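Local atomic coordinates of transglutaminase-like domain-containing protein (Streptococcus suis, PDB entry 4XZ7), a protein that probably acts as a transglutaminase, forming amide cross-links between glutamine and lysine side chains, and serves as a homodimeric, antiphagocytic virulence factor. Residues T228-E233 with K261-G266; D196-L201 with A255-Q260; N100-L105 with Y159-T164; G88-H93 with K120-L125; Q368-L373 with S381-D386. All coordinates share one frame; numbering follows the deposited sequence.

Contact 1 (T228-E233 with K261-G266)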
# COMPACT_ATOMS: atom_id res chain seq x y z
N THR B 228 22.71 13.18 -6.84
CA THR B 228 21.63 12.24 -6.62
C THR B 228 22.19 10.87 -6.28
O THR B 228 23.06 10.38 -6.98
CB THR B 228 20.77 12.14 -7.86
OG1 THR B 228 20.46 13.46 -8.31
CG2 THR B 228 19.50 11.36 -7.55
N THR B 229 21.71 10.26 -5.21
CA THR B 229 22.15 8.91 -4.87
C THR B 229 21.54 7.87 -5.82
O THR B 229 20.34 7.88 -6.06
CB THR B 229 21.76 8.56 -3.41
OG1 THR B 229 22.53 9.38 -2.52
CG2 THR B 229 22.02 7.11 -3.11
N TYR B 230 22.37 6.99 -6.38
CA TYR B 230 21.84 5.82 -7.08
C TYR B 230 21.39 4.76 -6.06
O TYR B 230 22.14 4.38 -5.15
CB TYR B 230 22.88 5.21 -8.04
CG TYR B 230 22.19 4.32 -9.07
CD1 TYR B 230 21.52 4.90 -10.14
CD2 TYR B 230 22.15 2.94 -8.93
CE1 TYR B 230 20.84 4.13 -11.06
CE2 TYR B 230 21.46 2.14 -9.86
CZ TYR B 230 20.82 2.76 -10.93
OH TYR B 230 20.13 2.03 -11.88
N ASP B 231 20.18 4.25 -6.21
CA ASP B 231 19.64 3.35 -5.21
C ASP B 231 20.11 1.93 -5.46
O ASP B 231 19.39 1.12 -6.04
CB ASP B 231 18.11 3.40 -5.19
CG ASP B 231 17.52 2.70 -3.96
OD1 ASP B 231 18.25 1.94 -3.30
OD2 ASP B 231 16.33 2.91 -3.66
N TRP B 232 21.33 1.63 -5.01
CA TRP B 232 21.93 0.32 -5.21
C TRP B 232 21.03 -0.85 -4.73
O TRP B 232 20.88 -1.85 -5.44
CB TRP B 232 23.31 0.28 -4.52
CG TRP B 232 24.20 1.34 -5.08
CD1 TRP B 232 24.65 2.47 -4.45
CD2 TRP B 232 24.72 1.40 -6.41
NE1 TRP B 232 25.43 3.22 -5.30
CE2 TRP B 232 25.49 2.57 -6.51
CE3 TRP B 232 24.62 0.55 -7.53
CZ2 TRP B 232 26.14 2.93 -7.68
CZ3 TRP B 232 25.28 0.91 -8.69
CH2 TRP B 232 26.03 2.08 -8.76
N GLU B 233 20.43 -0.72 -3.55
CA GLU B 233 19.56 -1.77 -2.99
C GLU B 233 18.35 -2.09 -3.86
O GLU B 233 18.06 -3.25 -4.16
CB GLU B 233 19.07 -1.36 -1.61
CG GLU B 233 20.14 -1.27 -0.56
CD GLU B 233 20.15 -2.48 0.34
OE1 GLU B 233 21.11 -3.28 0.25
OE2 GLU B 233 19.18 -2.64 1.11
N LYS B 261 17.19 10.41 -4.65
CA LYS B 261 17.65 9.04 -4.68
C LYS B 261 16.84 8.36 -5.75
O LYS B 261 15.60 8.41 -5.73
CB LYS B 261 17.45 8.36 -3.32
CG LYS B 261 18.12 7.00 -3.16
CD LYS B 261 17.83 6.48 -1.75
CE LYS B 261 18.60 5.22 -1.42
NZ LYS B 261 18.07 4.66 -0.15
N ALA B 262 17.52 7.73 -6.70
CA ALA B 262 16.83 7.31 -7.91
C ALA B 262 17.54 6.17 -8.63
O ALA B 262 18.71 5.86 -8.33
CB ALA B 262 16.67 8.51 -8.85
N MET B 263 16.82 5.55 -9.51
CA MET B 263 17.34 4.60 -10.44
C MET B 263 17.23 5.12 -11.85
O MET B 263 16.81 6.21 -12.03
CB MET B 263 16.61 3.30 -10.31
CG MET B 263 17.09 2.54 -9.14
SD MET B 263 16.08 1.23 -8.58
CE MET B 263 15.80 0.25 -10.00
N CYS B 264 17.58 4.30 -12.81
CA CYS B 264 17.72 4.70 -14.19
C CYS B 264 16.53 5.44 -14.82
O CYS B 264 16.72 6.44 -15.43
CB CYS B 264 18.21 3.56 -15.10
SG CYS B 264 17.10 2.17 -15.33
N VAL B 265 15.33 4.94 -14.62
CA VAL B 265 14.17 5.58 -15.15
C VAL B 265 14.01 6.94 -14.51
O VAL B 265 13.74 7.86 -15.19
CB VAL B 265 12.89 4.73 -15.03
CG1 VAL B 265 11.69 5.53 -15.46
CG2 VAL B 265 13.01 3.49 -15.87
N GLY B 266 14.24 7.04 -13.22
CA GLY B 266 14.18 8.35 -12.58
C GLY B 266 15.14 9.35 -13.18
O GLY B 266 14.74 10.42 -13.66
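Thr229 and Tyr230 pair with Lys261 and Ala262 as a short two-stranded parallel sheet, each strand running almost straight into a helix, within the transglutaminase-like domain. Two backbone hydrogen bonds join the strands. Ala262 N donates to Thr229 O over 2.9 Å, and Asp231 N donates to Ala262 O over 3.0 Å, this second donor standing 41° out of the carbonyl plane. Weaker CA-H...O contacts run from Lys261 CA to Thr229 O and from Tyr230 CA to Ala262 O.

Side chains pack on both faces of the pair. On one, Thr229 and Lys261 point the same way, with Thr229 CG2 3.9 Å from Lys261 CG; beta-branched threonine suits a strand, and the lysine methylenes give it a partner. On the other, Ala262 is small enough to let helix 255-259 come close through Ala255 and Val256. Tyr230 holds CG anti to its backbone N (chi1 -161°), which lays the ring obliquely along the turn after Ala262: CE1 is 3.6 Å from Met263 CA, and CZ is 4.1 Å from Met263 CG.

Charge enters through Asp231, the N-cap of helix 232-239, whose OD1 accepts from Ala234 N. Its carboxylate carbon CG also passes 3.7 Å from Lys261 CE, although OD1 and Lys261 NZ are too far apart for a salt bridge.

Cys264 opens helix 264-277 and touches His295, a placement consistent with the cysteine nucleophile of papain-like transglutaminases; its CB lies 4.0 Å from Tyr230 OH.

Contact 2 (D196-L201 with A255-Q260)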
# COMPACT_ATOMS: atom_id res chain seq x y z
N ASP B 196 9.65 23.18 -11.01
CA ASP B 196 10.52 24.18 -10.40
C ASP B 196 11.80 23.54 -9.88
O ASP B 196 12.89 24.06 -10.11
CB ASP B 196 9.82 24.94 -9.27
CG ASP B 196 10.60 26.17 -8.84
OD1 ASP B 196 10.64 27.16 -9.63
OD2 ASP B 196 11.18 26.14 -7.74
N LEU B 197 11.66 22.41 -9.19
CA LEU B 197 12.82 21.64 -8.75
C LEU B 197 13.79 21.30 -9.90
O LEU B 197 15.01 21.37 -9.75
CB LEU B 197 12.36 20.36 -8.06
CG LEU B 197 12.34 20.29 -6.53
CD1 LEU B 197 12.36 21.64 -5.89
CD2 LEU B 197 11.12 19.51 -6.05
N ILE B 198 13.23 20.95 -11.05
CA ILE B 198 14.03 20.64 -12.23
C ILE B 198 14.75 21.88 -12.73
O ILE B 198 15.94 21.83 -13.05
CB ILE B 198 13.17 20.07 -13.36
CG1 ILE B 198 12.60 18.72 -12.93
CG2 ILE B 198 13.99 19.90 -14.62
CD1 ILE B 198 11.54 18.22 -13.85
N HIS B 199 14.01 23.00 -12.80
CA HIS B 199 14.58 24.29 -13.18
C HIS B 199 15.79 24.61 -12.31
O HIS B 199 16.84 25.02 -12.80
CB HIS B 199 13.52 25.39 -13.07
CG HIS B 199 13.78 26.58 -13.95
ND1 HIS B 199 14.86 27.42 -13.78
CD2 HIS B 199 13.08 27.08 -15.00
CE1 HIS B 199 14.83 28.37 -14.69
NE2 HIS B 199 13.75 28.19 -15.44
N LYS B 200 15.64 24.41 -11.00
CA LYS B 200 16.74 24.65 -10.08
C LYS B 200 17.91 23.71 -10.34
O LYS B 200 19.07 24.13 -10.23
CB LYS B 200 16.27 24.52 -8.64
CG LYS B 200 15.65 25.81 -8.10
CD LYS B 200 14.95 25.59 -6.76
CE LYS B 200 14.31 26.88 -6.27
NZ LYS B 200 13.55 26.68 -5.01
N LEU B 201 17.64 22.45 -10.69
CA LEU B 201 18.75 21.56 -11.06
C LEU B 201 19.47 22.12 -12.30
O LEU B 201 20.69 22.05 -12.39
CB LEU B 201 18.28 20.13 -11.33
CG LEU B 201 17.74 19.33 -10.15
CD1 LEU B 201 17.22 17.97 -10.61
CD2 LEU B 201 18.82 19.15 -9.09
N ALA B 255 11.70 11.21 -8.05
CA ALA B 255 12.82 10.48 -7.50
C ALA B 255 14.10 11.34 -7.39
O ALA B 255 14.71 11.40 -6.32
CB ALA B 255 13.09 9.25 -8.32
N VAL B 256 14.55 11.98 -8.45
CA VAL B 256 15.80 12.72 -8.27
C VAL B 256 15.53 14.12 -7.71
O VAL B 256 16.38 14.69 -7.04
CB VAL B 256 16.67 12.79 -9.58
CG1 VAL B 256 16.05 12.00 -10.71
CG2 VAL B 256 17.07 14.23 -9.97
N THR B 257 14.32 14.62 -7.91
CA THR B 257 14.01 15.99 -7.52
C THR B 257 13.66 16.13 -6.03
O THR B 257 14.25 16.94 -5.34
CB THR B 257 12.85 16.54 -8.35
OG1 THR B 257 11.83 15.54 -8.51
CG2 THR B 257 13.36 16.98 -9.72
N GLU B 258 12.69 15.35 -5.56
CA GLU B 258 12.27 15.36 -4.16
C GLU B 258 13.08 14.40 -3.29
O GLU B 258 13.56 14.76 -2.21
CB GLU B 258 10.79 14.98 -4.05
CG GLU B 258 9.88 15.96 -4.79
CD GLU B 258 8.41 15.69 -4.54
OE1 GLU B 258 8.06 14.69 -3.87
OE2 GLU B 258 7.60 16.48 -5.04
N ARG B 259 13.20 13.17 -3.75
CA ARG B 259 13.80 12.12 -2.95
C ARG B 259 15.33 12.19 -2.98
O ARG B 259 15.99 11.76 -2.03
CB ARG B 259 13.30 10.77 -3.44
CG ARG B 259 13.69 9.57 -2.63
CD ARG B 259 12.99 8.39 -3.26
NE ARG B 259 13.16 7.15 -2.52
CZ ARG B 259 13.84 6.10 -2.98
NH1 ARG B 259 14.41 6.16 -4.18
NH2 ARG B 259 13.93 4.99 -2.25
N GLN B 260 15.87 12.70 -4.08
CA GLN B 260 17.31 12.79 -4.31
C GLN B 260 17.98 11.42 -4.32
O GLN B 260 19.17 11.27 -4.04
CB GLN B 260 17.96 13.70 -3.27
CG GLN B 260 17.29 15.07 -3.16
CD GLN B 260 18.12 16.05 -2.35
OE1 GLN B 260 18.26 15.91 -1.15
NE2 GLN B 260 18.70 17.04 -3.03
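Val256, the first residue of 255-260 to touch helix 188-205, offers CG2 to Leu201 CD1 at 3.8 Å. Leu201 has the longer reach: its CG is anti to the carbonyl carbon (chi1 -67°), and one branch bridges the gap while valine supplies a short, buried stub on the other side.

Thr257 follows and lies at the middle of the contact. Its methyl does most of the touching: CG2 comes 3.7 Å from Ile198 CG1, 3.9 Å from Leu197 CB and 4.1 Å from Leu201 CD1, so that three residues on one side of the helix meet around one methyl. Threonine suits this double duty, because its first torsion (chi1 42°) sends the methyl into the apolar interface and leaves OG1 for a hydrogen bond with Asn194 OD1, one turn before Ile198 on helix 188-205. Leu197 also packs its CB 3.9 Å from Thr257 CB.

Glu258 takes part through the aliphatic base of its side chain. Its CG meets Leu197 CD2 at 4.0 Å, the two side chains crossing at about a right angle. The extended glutamate chain then carries its carboxylate past the leucine to a salt bridge with Arg190, a second tie to helix 188-205.

The short helical turn 255-259, irregular and with a wider, pi-type turn, runs nearly perpendicular to the 196-201 segment of helix 188-205, their axes 9.6 Å apart at closest approach and 98° between directions. Around it, helix 213-227 packs on Leu201 and Val256, helix 264-277 supports Ile198 and Val256, and strand 261-262 follows directly, with Ala262 against Val256.

Contact 3 (N100-L105 with Y159-T164)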
# COMPACT_ATOMS: atom_id res chain seq x y z
N ASN B 100 -19.55 -3.43 30.28
CA ASN B 100 -20.39 -3.59 29.11
C ASN B 100 -19.55 -3.46 27.84
O ASN B 100 -19.67 -4.25 26.91
CB ASN B 100 -21.51 -2.56 29.09
CG ASN B 100 -22.50 -2.76 30.21
OD1 ASN B 100 -22.68 -3.88 30.71
ND2 ASN B 100 -23.17 -1.68 30.62
N GLN B 101 -18.68 -2.46 27.84
CA GLN B 101 -17.92 -2.11 26.65
C GLN B 101 -16.87 -3.16 26.25
O GLN B 101 -16.57 -3.34 25.07
CB GLN B 101 -17.25 -0.76 26.88
CG GLN B 101 -17.11 0.08 25.65
CD GLN B 101 -18.30 0.97 25.43
OE1 GLN B 101 -18.53 1.44 24.32
NE2 GLN B 101 -19.06 1.21 26.48
N MET B 102 -16.31 -3.85 27.25
CA MET B 102 -15.26 -4.84 27.03
C MET B 102 -15.78 -6.29 27.00
O MET B 102 -14.98 -7.24 26.99
CB MET B 102 -14.18 -4.71 28.12
CG MET B 102 -13.54 -3.34 28.23
SD MET B 102 -12.92 -2.76 26.65
CE MET B 102 -11.77 -4.07 26.26
N ARG B 103 -17.09 -6.48 26.98
CA ARG B 103 -17.66 -7.83 27.04
C ARG B 103 -17.27 -8.68 25.84
O ARG B 103 -16.98 -9.87 25.95
CB ARG B 103 -19.19 -7.77 27.15
CG ARG B 103 -19.80 -9.07 27.64
CD ARG B 103 -21.32 -8.96 27.78
NE ARG B 103 -21.73 -7.70 28.40
CZ ARG B 103 -21.61 -7.41 29.69
NH1 ARG B 103 -22.02 -6.24 30.15
NH2 ARG B 103 -21.07 -8.30 30.53
N GLU B 104 -17.27 -8.05 24.68
CA GLU B 104 -17.00 -8.73 23.43
C GLU B 104 -15.90 -7.94 22.74
O GLU B 104 -15.91 -6.71 22.80
CB GLU B 104 -18.28 -8.82 22.58
CG GLU B 104 -18.09 -9.18 21.10
CD GLU B 104 -19.43 -9.49 20.39
OE1 GLU B 104 -19.56 -9.19 19.18
OE2 GLU B 104 -20.34 -10.04 21.06
N LEU B 105 -14.95 -8.63 22.13
CA LEU B 105 -13.94 -7.95 21.33
C LEU B 105 -14.64 -7.03 20.33
O LEU B 105 -15.63 -7.42 19.71
CB LEU B 105 -13.06 -8.94 20.58
CG LEU B 105 -12.14 -9.90 21.32
CD1 LEU B 105 -11.23 -10.52 20.28
CD2 LEU B 105 -11.32 -9.18 22.39
N TYR B 159 -6.92 6.64 33.00
CA TYR B 159 -6.35 5.39 32.51
C TYR B 159 -6.89 5.09 31.13
O TYR B 159 -8.04 5.43 30.85
CB TYR B 159 -6.69 4.21 33.45
CG TYR B 159 -6.20 4.40 34.87
CD1 TYR B 159 -5.00 3.84 35.29
CD2 TYR B 159 -6.95 5.13 35.81
CE1 TYR B 159 -4.56 3.99 36.57
CE2 TYR B 159 -6.52 5.28 37.10
CZ TYR B 159 -5.32 4.72 37.48
OH TYR B 159 -4.88 4.88 38.77
N SER B 160 -6.10 4.42 30.31
CA SER B 160 -6.41 4.26 28.89
C SER B 160 -5.94 2.92 28.38
O SER B 160 -4.89 2.45 28.79
CB SER B 160 -5.72 5.36 28.06
OG SER B 160 -6.19 6.66 28.39
N HIS B 161 -6.68 2.32 27.45
CA HIS B 161 -6.11 1.20 26.70
C HIS B 161 -6.93 0.96 25.44
O HIS B 161 -7.99 1.57 25.27
CB HIS B 161 -6.01 -0.08 27.56
CG HIS B 161 -7.35 -0.62 28.01
ND1 HIS B 161 -8.29 -1.10 27.13
CD2 HIS B 161 -7.87 -0.80 29.25
CE1 HIS B 161 -9.35 -1.53 27.80
NE2 HIS B 161 -9.13 -1.35 29.09
N GLY B 162 -6.44 0.09 24.57
CA GLY B 162 -7.11 -0.19 23.32
C GLY B 162 -8.54 -0.61 23.52
O GLY B 162 -8.86 -1.33 24.46
N LEU B 163 -9.41 -0.12 22.64
CA LEU B 163 -10.79 -0.55 22.60
C LEU B 163 -11.01 -1.47 21.41
O LEU B 163 -11.58 -2.54 21.56
CB LEU B 163 -11.75 0.64 22.53
CG LEU B 163 -13.25 0.29 22.46
CD1 LEU B 163 -13.64 -0.67 23.58
CD2 LEU B 163 -14.09 1.54 22.53
N THR B 164 -10.56 -1.06 20.22
CA THR B 164 -10.70 -1.90 19.04
C THR B 164 -9.51 -2.84 18.88
O THR B 164 -8.38 -2.50 19.25
CB THR B 164 -10.83 -1.08 17.74
OG1 THR B 164 -9.69 -0.25 17.63
CG2 THR B 164 -12.10 -0.21 17.76
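Met102 and Leu163 are the residues of closest backbone approach, yet their CA atoms remain 7.6 Å apart where the chain leaves helix 95-101, so side chains do most of the bridging to strand 157-167. Met102 spans most of the gap. Its unbranched chain bends at both chi2 and chi3 (-52° and -59°) and carries the sulfur inward, setting SD 3.8 Å from Leu163 CD1. The same thioether meets His161 in a Met-aromatic contact at the ring edge: SD is 5.1 Å from the ring centroid, 86° off the ring normal, while the methyl CE reaches His161 CE1 at 3.8 Å. Methionine suits this place because a flexible, polarisable chain can fit both an aliphatic branch and the rim of an imidazole.

The contact belongs to the N-terminal half of the chain, where helix 95-101 packs on a mixed beta sheet in which strand 157-167 neighbours strand 121-124. Ile122 of that neighbour touches both His161 and Gln101.

His161 is fixed in rotation by a bond at each ring nitrogen. ND1 donates to Gly162 O over 2.7 Å with the oxygen close to the ring plane, and NE2 pairs with Tyr98 OH, on the same helix that leads to Met102. Gln101 presents its methylene CG to Leu163 CD1 at 4.1 Å, and its amide OE1 accepts from Arg106.

Contact 4 (G88-H93 with K120-L125)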
# COMPACT_ATOMS: atom_id res chain seq x y z
N GLY B 88 -12.83 9.08 17.83
CA GLY B 88 -13.65 7.88 18.02
C GLY B 88 -13.51 7.17 19.37
O GLY B 88 -14.16 6.16 19.62
N ASP B 89 -12.65 7.70 20.25
CA ASP B 89 -12.43 7.09 21.57
C ASP B 89 -13.66 7.19 22.44
O ASP B 89 -14.49 8.06 22.24
CB ASP B 89 -11.26 7.78 22.30
CG ASP B 89 -9.92 7.34 21.78
OD1 ASP B 89 -9.87 6.67 20.73
OD2 ASP B 89 -8.91 7.67 22.44
N VAL B 90 -13.78 6.30 23.42
CA VAL B 90 -14.87 6.47 24.37
C VAL B 90 -14.37 6.59 25.82
O VAL B 90 -13.32 6.07 26.21
CB VAL B 90 -15.91 5.32 24.26
CG1 VAL B 90 -15.92 4.74 22.84
CG2 VAL B 90 -15.67 4.26 25.30
N ILE B 91 -15.13 7.34 26.61
CA ILE B 91 -14.85 7.46 28.02
C ILE B 91 -15.90 6.71 28.83
O ILE B 91 -17.08 7.03 28.75
CB ILE B 91 -14.84 8.92 28.45
CG1 ILE B 91 -13.68 9.66 27.77
CG2 ILE B 91 -14.77 9.01 29.99
CD1 ILE B 91 -13.53 11.09 28.18
N ALA B 92 -15.48 5.70 29.59
CA ALA B 92 -16.41 4.94 30.41
C ALA B 92 -16.88 5.77 31.58
O ALA B 92 -16.06 6.35 32.30
CB ALA B 92 -15.78 3.64 30.90
N HIS B 93 -18.19 5.81 31.78
CA HIS B 93 -18.78 6.66 32.80
C HIS B 93 -18.59 6.07 34.18
O HIS B 93 -18.25 6.78 35.12
CB HIS B 93 -20.26 6.88 32.50
CG HIS B 93 -20.51 7.42 31.13
ND1 HIS B 93 -19.63 8.27 30.50
CD2 HIS B 93 -21.53 7.22 30.26
CE1 HIS B 93 -20.10 8.58 29.30
NE2 HIS B 93 -21.25 7.96 29.13
N LYS B 120 -9.07 2.65 18.11
CA LYS B 120 -9.74 3.45 19.13
C LYS B 120 -9.30 3.04 20.54
O LYS B 120 -8.86 1.90 20.77
CB LYS B 120 -11.26 3.30 19.00
CG LYS B 120 -11.79 3.69 17.62
CD LYS B 120 -11.14 5.00 17.15
CE LYS B 120 -11.35 5.24 15.65
NZ LYS B 120 -12.78 5.45 15.30
N ARG B 121 -9.42 3.97 21.48
CA ARG B 121 -9.08 3.69 22.87
C ARG B 121 -10.29 3.92 23.78
O ARG B 121 -11.25 4.60 23.41
CB ARG B 121 -7.88 4.55 23.30
CG ARG B 121 -6.61 4.18 22.56
CD ARG B 121 -5.43 5.12 22.81
NE ARG B 121 -4.47 5.02 21.70
CZ ARG B 121 -3.23 4.56 21.83
NH1 ARG B 121 -2.79 4.18 23.02
NH2 ARG B 121 -2.44 4.49 20.78
N ILE B 122 -10.26 3.32 24.96
CA ILE B 122 -11.27 3.58 25.98
C ILE B 122 -10.52 4.14 27.19
O ILE B 122 -9.37 3.75 27.45
CB ILE B 122 -12.09 2.30 26.35
CG1 ILE B 122 -13.07 2.56 27.49
CG2 ILE B 122 -11.17 1.14 26.74
CD1 ILE B 122 -14.16 1.51 27.56
N HIS B 123 -11.16 5.07 27.90
CA HIS B 123 -10.52 5.75 29.02
C HIS B 123 -11.45 5.78 30.24
O HIS B 123 -12.66 5.69 30.11
CB HIS B 123 -10.13 7.19 28.66
CG HIS B 123 -9.57 7.34 27.28
ND1 HIS B 123 -8.23 7.19 26.99
CD2 HIS B 123 -10.18 7.65 26.10
CE1 HIS B 123 -8.04 7.39 25.70
NE2 HIS B 123 -9.21 7.67 25.13
N ALA B 124 -10.87 5.93 31.42
CA ALA B 124 -11.69 5.93 32.61
C ALA B 124 -10.94 6.58 33.77
O ALA B 124 -9.71 6.53 33.81
CB ALA B 124 -12.13 4.51 32.97
N LEU B 125 -11.69 7.19 34.68
CA LEU B 125 -11.09 7.80 35.87
C LEU B 125 -10.79 6.77 36.96
O LEU B 125 -10.22 7.10 38.00
CB LEU B 125 -11.99 8.90 36.42
CG LEU B 125 -12.11 10.11 35.50
CD1 LEU B 125 -13.18 11.05 36.02
CD2 LEU B 125 -10.78 10.83 35.34
O HOH W 1 -14.64 7.40 34.21
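Asp89 grips the 120-125 segment with both carboxylate oxygens. OD1 accepts from Arg121 N at 2.8 Å, the donor standing well above the carboxylate plane, and OD2 accepts from His123 NE2 at 2.7 Å. The histidine comes in on the anti side of OD2, 33° out of the carboxylate plane, while the oxygen lies near the plane of the imidazole; the two flat groups are turned 42° apart. Two N-H donors on one buried carboxylate would favour its charged form, and aspartate's short side chain keeps the carboxylate beside the backbone of the adjoining strand, within reach of Arg121 N.

Next come the backbone bonds. Val90 N donates to Arg121 O at 3.0 Å, Val90 O accepts from His123 N at 2.9 Å, and Ala92 N donates to His123 O at 2.9 Å. This is parallel beta pairing, with Val90 opposite Ile122 and Ile91 opposite His123, at one side of the mixed sheet in the N-terminal half of the chain. Past its end a water takes over, donating to Ala92 O and accepting from Leu125 N.

Beta-branched Val90 and Ile122 share a face, Val90 CG2 lying 3.8 Å from Ile122 CG1, and Tyr98 and Gln101 of helix 95-101 cover Ile122. At the start of the pairing, before Val90, bare Gly88 lets the Lys120 chain, bent at chi2 (-45°), fold close, Lys120 NZ 3.7 Å from Gly88 CA, on its way to Ser116 O.

Farther out, strand 157-167 positions His123: Ser160 OG hydrogen-bonds its ND1, so both ring nitrogens are held.

Contact 5 (Q368-L373 with S381-D386)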
# COMPACT_ATOMS: atom_id res chain seq x y z
N GLN B 368 8.97 19.63 -33.82
CA GLN B 368 7.97 20.36 -33.04
C GLN B 368 8.61 21.58 -32.40
O GLN B 368 9.83 21.63 -32.24
CB GLN B 368 7.35 19.47 -31.95
CG GLN B 368 6.76 18.17 -32.48
CD GLN B 368 5.70 18.41 -33.54
OE1 GLN B 368 4.74 19.14 -33.33
NE2 GLN B 368 5.89 17.79 -34.71
N LYS B 369 7.79 22.57 -32.03
CA LYS B 369 8.24 23.62 -31.12
C LYS B 369 8.59 22.93 -29.82
O LYS B 369 7.77 22.17 -29.31
CB LYS B 369 7.17 24.68 -30.89
CG LYS B 369 6.65 25.36 -32.16
CD LYS B 369 5.73 26.53 -31.83
CE LYS B 369 4.72 26.78 -32.94
NZ LYS B 369 3.83 25.60 -33.15
N THR B 370 9.78 23.19 -29.28
CA THR B 370 10.21 22.46 -28.09
C THR B 370 9.30 22.69 -26.87
O THR B 370 9.12 21.78 -26.05
CB THR B 370 11.67 22.82 -27.70
OG1 THR B 370 11.73 24.15 -27.17
CG2 THR B 370 12.58 22.71 -28.91
N ALA B 371 8.71 23.88 -26.75
CA ALA B 371 7.84 24.15 -25.61
C ALA B 371 6.57 23.29 -25.67
O ALA B 371 6.06 22.86 -24.63
CB ALA B 371 7.49 25.60 -25.54
N ASP B 372 6.09 23.04 -26.88
CA ASP B 372 4.98 22.11 -27.10
C ASP B 372 5.32 20.72 -26.57
O ASP B 372 4.46 20.03 -26.03
CB ASP B 372 4.63 22.01 -28.58
CG ASP B 372 3.88 23.22 -29.08
OD1 ASP B 372 3.28 23.92 -28.24
OD2 ASP B 372 3.91 23.46 -30.31
N LEU B 373 6.59 20.32 -26.71
CA LEU B 373 7.02 18.99 -26.26
C LEU B 373 6.83 18.82 -24.74
O LEU B 373 6.80 17.70 -24.23
CB LEU B 373 8.48 18.75 -26.65
CG LEU B 373 8.83 18.70 -28.14
CD1 LEU B 373 10.28 18.25 -28.33
CD2 LEU B 373 7.89 17.80 -28.93
N SER B 381 9.71 26.61 -20.11
CA SER B 381 10.67 26.54 -21.21
C SER B 381 11.66 27.70 -21.13
O SER B 381 11.29 28.83 -20.84
CB SER B 381 9.94 26.57 -22.56
OG SER B 381 10.84 26.77 -23.63
N LEU B 382 12.93 27.39 -21.37
CA LEU B 382 14.01 28.36 -21.23
C LEU B 382 14.43 28.92 -22.57
O LEU B 382 15.37 29.70 -22.66
CB LEU B 382 15.21 27.71 -20.54
CG LEU B 382 14.89 27.12 -19.17
CD1 LEU B 382 15.36 25.69 -19.10
CD2 LEU B 382 15.54 27.97 -18.09
N VAL B 383 13.72 28.50 -23.60
CA VAL B 383 14.02 28.93 -24.96
C VAL B 383 12.78 29.53 -25.61
O VAL B 383 12.65 29.54 -26.84
CB VAL B 383 14.56 27.76 -25.81
CG1 VAL B 383 15.93 27.31 -25.30
CG2 VAL B 383 13.56 26.59 -25.80
N GLY B 384 11.86 30.02 -24.78
CA GLY B 384 10.63 30.61 -25.28
C GLY B 384 9.66 29.56 -25.79
O GLY B 384 9.85 28.35 -25.58
N LEU B 385 8.62 30.02 -26.48
CA LEU B 385 7.53 29.14 -26.88
C LEU B 385 7.55 28.83 -28.38
O LEU B 385 6.69 28.10 -28.88
CB LEU B 385 6.18 29.78 -26.51
CG LEU B 385 5.90 30.16 -25.05
CD1 LEU B 385 6.34 29.06 -24.10
CD2 LEU B 385 6.53 31.49 -24.66
N ASP B 386 8.54 29.36 -29.09
CA ASP B 386 8.56 29.26 -30.54
C ASP B 386 9.78 28.58 -31.14
O ASP B 386 9.88 28.45 -32.36
CB ASP B 386 8.42 30.65 -31.16
CG ASP B 386 7.08 31.28 -30.87
OD1 ASP B 386 6.06 30.57 -30.98
OD2 ASP B 386 7.06 32.47 -30.50
O HOH W 2 9.90 26.16 -27.84
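Thr370 tucks OG1 between its backbone N and carbonyl carbon (chi1 72°), and Val383 holds CG2 in the corresponding position, so that the hydroxyl and the methyl meet at 3.3 Å with the two side chains crossing at about a right angle. Both segments are irregular chain beyond helix 359-365: 370-373 curl like a turn of helix but lack its regular hydrogen bonds, and 381-386 folds back against them as a loop.

No direct hydrogen bond spans the contact; a water does instead. It accepts from Ala371 N at 2.8 Å, donates to Gly384 O at 3.1 Å and is also bonded to Thr370 OG1. Gly384 O has a second donor in Ser381 OG at 2.7 Å, which ties the loop to itself. Glycine suits position 384 because its phi is positive (74°).

Ala371 turns its methyl toward the loop, CB being 3.6 Å from Gly384 O and 3.9 Å from Leu385 CD1, with Ser381 CB close by. A small side chain permits such a near approach of the backbones. Outside, Leu373 packs on Leu137 of the second subunit, and Leu382 on His199 and Ile202 of helix 188-205.

Lys369 closes the outer edge. Its ammonium turns back to a salt bridge with Asp372 OD2, and along the way the methylene CD passes 3.5 Å from Leu385 O.

How the contacts relate
Along the chain, contacts 3 and 4 come first, with their segments alternating; contacts 1 and 2 interlock likewise, and contact 5 follows. Contacts 3 and 4, their centres about 8 Å apart, share the sheet containing strands 121-124 and 157-167 in the N-terminal half. Contacts 1 and 2, their centres about 13 Å apart, meet where helix 255-259 leads into strand 261-262, and Thr229 N probably bonds Gln260 O. Contact 5 has its centre about 20 Å from that of contact 2 and touches it through His199 and Leu382. Nearest atoms of contacts 1 and 4 are about 29 Å apart, so the N-terminal sheet is well separated from the transglutaminase-like part. Contacts 1, 3 and 5 also reach the second subunit.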